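Ribonuclease VapC2 (Rickettsia felis, PDB 3ZVK) cleaves single-stranded RNA as the magnesium-dependent toxin of a type II toxin-antitoxin pair, and inhibits growth when expressed in bacteria or yeast. Local coordinates at residues L44-G47 against V48-K52; I9-Y12 against A13-H17. The protein carries 1 engineered substitution. All coordinates share one frame; numbering follows the deposited sequence.

Contact 1. Residues L44-G47 against V48-K52; sequences LQYG and VSKSK
Y46 and K50, one turn apart on the last turns of helix 38-50 of the PIN domain, lie side by side and point the same way. CG anti to the backbone N (chi1 159°) sends the ring of Y46 outward on the side where K50 emerges one turn later. K50 CD reaches Y46 OH at 3.2 Å and meets the ring obliquely. A long aliphatic chain suits this place, since its methylenes can run past the phenol end while the ammonium, bent aside at chi4, makes a long, weak ion pair with E89 of the second subunit. The tyrosine hydroxyl is held by the same E89 and by the backbone N of R74 of a VapB chain, so this turn lies where toxin meets toxin and toxin meets antitoxin.

On another side of the helix Q45 and S49 are joined through a water, which accepts from Q45 NE2 at 2.9 Å and donates to S49 OG at 2.7 Å. Q45 NE2 also bonds to Q58 on helix 54-65, and S49 OG to E83 of the second subunit. V48 sets CG2 3.5 Å from L44 O, the acceptor of the bond from V48 N.

S51 leaves helical geometry, yet its N still bonds to G47 O at 3.3 Å. Its side chain turns back as well, and S51 OG donates to V48 O at 2.7 Å.

Contact 2. Residues I9-Y12 against A13-H17; sequences ICVY and AINKH
Helix 7-16, which follows the first strand of the PIN-domain sheet, ends in this contact, where K16 lays its side chain over the ring of Y12, one turn earlier. K16 CG sits over one face, 3.8 Å from the Y12 ring centroid and 23° off the normal, a CH-pi contact displaced toward the rim; its nearest ring atom is Y12 CE1 at 3.5 Å. With CG anti to the backbone N (chi1 -158°), the ring stands out from the helix with a slight C-terminal lean. The lysine chain slants across it, bent at CB-CG over the face and again near its end, which leads away from residues 9-12. Lysine fits such an exposed position: its carbons cover the aromatic face while the charge stays outside.

V11 and N15 run side by side, with V11 CG1 3.5 Å from N15 ND2, which donates to the carbonyl of Y76 of a VapB chain. N15 N bonds to V11 O at 2.9 Å, nearly straight at 168°. The last turn closes on Y12 O, which takes K16 N at 2.8 Å and, weakly, H17 N; H17 has positive phi, and there the helix stops.

The side chain of I9 lies about 5 Å from G6, an engineered residue at the predicted magnesium site. C10, A13 and I14 pack on F64 of helix 54-65: small C10 and A13 fit close, and branched I14 offers apolar surface. A13 and I14 also meet VapB chains. C10 touches V40 and L44 of helix 38-50, while I9 touches N116, just after strand 112-115, and W132, just after the outermost strand 128-131.

From the N terminus, strand 2-5 leads into helix 7-16, where contact 2 closes its turns and ends at H17. After helix 19-29 and strand 33-37 comes helix 38-50, and contact 1 finishes that helix before the chain turns into helix 54-65. Each contact is local and closes no long loop; they follow in series, neither nested nor crossing, with centres about 14 Å apart. They nevertheless meet through L44, whose CD2 lies 3.7 Å from V11 CG2. Both also lean on L61 of helix 54-65, through L44, Q45 and V48 from contact 1 and I14 from contact 2, so helices 7-16, 38-50 and 54-65 meet around L44 and L61.

Contact 1. Residues L44-G47 against V48-K52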
loop_
_atom_site.group_PDB
_atom_site.type_symbol
_atom_site.label_atom_id
_atom_site.label_comp_id
_atom_site.label_asym_id
_atom_site.label_seq_id
_atom_site.Cartn_x
_atom_site.Cartn_y
_atom_site.Cartn_z
ATOM N N LEU A 44 29.359 6.411 0.431
ATOM C CA LEU A 44 29.812 6.558 1.821
ATOM C C LEU A 44 29.617 5.258 2.622
ATOM O O LEU A 44 30.499 4.849 3.369
ATOM C CB LEU A 44 29.131 7.771 2.499
ATOM C CG LEU A 44 29.411 9.163 1.898
ATOM C CD1 LEU A 44 28.540 10.194 2.577
ATOM C CD2 LEU A 44 30.929 9.553 1.950
ATOM N N GLN A 45 28.486 4.570 2.411
ATOM C CA GLN A 45 28.225 3.259 3.030
ATOM C C GLN A 45 29.229 2.186 2.535
ATOM O O GLN A 45 29.689 1.356 3.320
ATOM C CB GLN A 45 26.771 2.824 2.819
ATOM C CG GLN A 45 25.766 3.486 3.794
ATOM C CD GLN A 45 25.984 3.145 5.265
ATOM O OE1 GLN A 45 25.617 3.889 6.137
ATOM N NE2 GLN A 45 26.638 2.038 5.588
ATOM N N TYR A 46 29.629 2.260 1.264
ATOM C CA TYR A 46 30.684 1.399 0.726
ATOM C C TYR A 46 32.040 1.695 1.416
ATOM O O TYR A 46 32.782 0.765 1.714
ATOM C CB TYR A 46 30.792 1.536 -0.811
ATOM C CG TYR A 46 32.108 1.109 -1.404
ATOM C CD1 TYR A 46 32.495 -0.235 -1.407
ATOM C CD2 TYR A 46 32.963 2.040 -2.001
ATOM C CE1 TYR A 46 33.703 -0.641 -1.987
ATOM C CE2 TYR A 46 34.166 1.641 -2.601
ATOM C CZ TYR A 46 34.520 0.297 -2.607
ATOM O OH TYR A 46 35.695 -0.105 -3.206
ATOM N N GLY A 47 32.322 2.974 1.674
ATOM C CA GLY A 47 33.517 3.411 2.381
ATOM C C GLY A 47 33.608 2.788 3.759
ATOM O O GLY A 47 34.668 2.314 4.153
ATOM N N VAL A 48 32.483 2.732 4.466
ATOM C CA VAL A 48 32.351 2.149 5.809
ATOM C C VAL A 48 32.577 0.637 5.776
ATOM O O VAL A 48 33.404 0.124 6.531
ATOM C CB VAL A 48 30.972 2.534 6.471
ATOM C CG1 VAL A 48 30.728 1.752 7.762
ATOM C CG2 VAL A 48 30.873 4.056 6.720
ATOM N N SER A 49 31.846 -0.071 4.910
ATOM C CA SER A 49 31.916 -1.538 4.792
ATOM C C SER A 49 33.307 -2.071 4.410
ATOM O O SER A 49 33.698 -3.158 4.840
ATOM C CB SER A 49 30.888 -2.039 3.783
ATOM O OG SER A 49 29.575 -1.799 4.252
ATOM N N LYS A 50 34.028 -1.300 3.587
ATOM C CA LYS A 50 35.347 -1.613 3.067
ATOM C C LYS A 50 36.445 -1.434 4.137
ATOM O O LYS A 50 37.403 -2.203 4.152
ATOM C CB LYS A 50 35.614 -0.708 1.857
ATOM C CG LYS A 50 36.926 -0.947 1.187
ATOM C CD LYS A 50 36.902 -0.586 -0.243
ATOM C CE LYS A 50 38.194 -1.058 -0.824
ATOM N NZ LYS A 50 38.329 -2.510 -0.605
ATOM N N SER A 51 36.306 -0.420 5.002
ATOM C CA SER A 51 37.259 -0.035 6.038
ATOM C C SER A 51 37.517 -1.087 7.112
ATOM O O SER A 51 36.773 -2.073 7.223
ATOM C CB SER A 51 36.828 1.282 6.669
ATOM O OG SER A 51 35.737 1.109 7.557
ATOM N N LYS A 52 38.612 -0.882 7.877
ATOM C CA LYS A 52 39.038 -1.766 8.970
ATOM C C LYS A 52 38.231 -1.432 10.240
ATOM O O LYS A 52 37.760 -2.338 10.922
ATOM C CB LYS A 52 40.559 -1.638 9.234
ATOM C CG LYS A 52 41.448 -2.213 8.148
HETATM O O HOH W 1 27.263 -0.410 4.138
#

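Contact 2. Residues I9-Y12 against A13-H17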
loop_
_atom_site.group_PDB
_atom_site.type_symbol
_atom_site.label_atom_id
_atom_site.label_comp_id
_atom_site.label_asym_id
_atom_site.label_seq_id
_atom_site.Cartn_x
_atom_site.Cartn_y
_atom_site.Cartn_z
ATOM N N ILE A 9 33.516 15.959 -1.091
ATOM C CA ILE A 9 33.257 16.915 -0.010
ATOM C C ILE A 9 32.966 16.148 1.263
ATOM O O ILE A 9 33.551 16.473 2.294
ATOM C CB ILE A 9 32.116 17.923 -0.373
ATOM C CG1 ILE A 9 32.653 19.062 -1.277
ATOM C CG2 ILE A 9 31.417 18.493 0.861
ATOM C CD1 ILE A 9 33.612 20.133 -0.622
ATOM N N CYS A 10 32.086 15.099 1.164
ATOM C CA CYS A 10 31.642 14.283 2.285
ATOM C C CYS A 10 32.777 13.483 2.918
ATOM O O CYS A 10 32.908 13.530 4.147
ATOM C CB CYS A 10 30.455 13.413 1.902
ATOM S SG CYS A 10 28.919 14.324 1.628
ATOM N N VAL A 11 33.600 12.777 2.082
ATOM C CA VAL A 11 34.770 11.994 2.487
ATOM C C VAL A 11 35.827 12.890 3.192
ATOM O O VAL A 11 36.297 12.536 4.275
ATOM C CB VAL A 11 35.364 11.162 1.321
ATOM C CG1 VAL A 11 36.687 10.484 1.730
ATOM C CG2 VAL A 11 34.374 10.091 0.854
ATOM N N TYR A 12 36.128 14.074 2.618
ATOM C CA TYR A 12 37.067 15.045 3.211
ATOM C C TYR A 12 36.563 15.598 4.525
ATOM O O TYR A 12 37.360 15.773 5.436
ATOM C CB TYR A 12 37.417 16.184 2.231
ATOM C CG TYR A 12 38.717 16.876 2.565
ATOM C CD1 TYR A 12 39.944 16.303 2.224
ATOM C CD2 TYR A 12 38.726 18.112 3.203
ATOM C CE1 TYR A 12 41.148 16.939 2.528
ATOM C CE2 TYR A 12 39.922 18.739 3.544
ATOM C CZ TYR A 12 41.132 18.145 3.210
ATOM O OH TYR A 12 42.314 18.768 3.531
ATOM N N ALA A 13 35.249 15.837 4.641
ATOM C CA ALA A 13 34.615 16.330 5.859
ATOM C C ALA A 13 34.764 15.320 7.006
ATOM O O ALA A 13 35.152 15.700 8.111
ATOM C CB ALA A 13 33.142 16.613 5.602
ATOM N N ILE A 14 34.478 14.034 6.732
ATOM C CA ILE A 14 34.577 12.941 7.712
ATOM C C ILE A 14 36.024 12.663 8.100
ATOM O O ILE A 14 36.342 12.620 9.285
ATOM C CB ILE A 14 33.783 11.667 7.274
ATOM C CG1 ILE A 14 32.283 11.963 7.109
ATOM C CG2 ILE A 14 34.002 10.489 8.240
ATOM C CD1 ILE A 14 31.547 10.957 6.251
ATOM N N ASN A 15 36.902 12.514 7.110
ATOM C CA ASN A 15 38.300 12.236 7.367
ATOM C C ASN A 15 39.086 13.389 7.940
ATOM O O ASN A 15 39.771 13.198 8.945
ATOM C CB ASN A 15 38.991 11.681 6.121
ATOM C CG ASN A 15 38.579 10.283 5.740
ATOM O OD1 ASN A 15 38.139 9.478 6.571
ATOM N ND2 ASN A 15 38.739 9.958 4.476
ATOM N N LYS A 16 39.022 14.571 7.302
ATOM C CA LYS A 16 39.845 15.739 7.680
ATOM C C LYS A 16 39.158 16.836 8.477
ATOM O O LYS A 16 39.851 17.703 8.991
ATOM C CB LYS A 16 40.606 16.311 6.467
ATOM C CG LYS A 16 41.302 15.222 5.627
ATOM C CD LYS A 16 42.809 15.221 5.704
ATOM C CE LYS A 16 43.336 13.835 5.361
ATOM N NZ LYS A 16 44.073 13.239 6.510
ATOM N N HIS A 17 37.816 16.797 8.595
ATOM C CA HIS A 17 36.995 17.774 9.338
ATOM C C HIS A 17 37.564 19.223 9.317
ATOM O O HIS A 17 37.920 19.762 10.366
ATOM C CB HIS A 17 36.632 17.256 10.758
ATOM C CG HIS A 17 37.797 16.649 11.490
ATOM N ND1 HIS A 17 37.963 15.268 11.576
ATOM C CD2 HIS A 17 38.862 17.256 12.078
ATOM C CE1 HIS A 17 39.103 15.085 12.223
ATOM N NE2 HIS A 17 39.679 16.253 12.547
#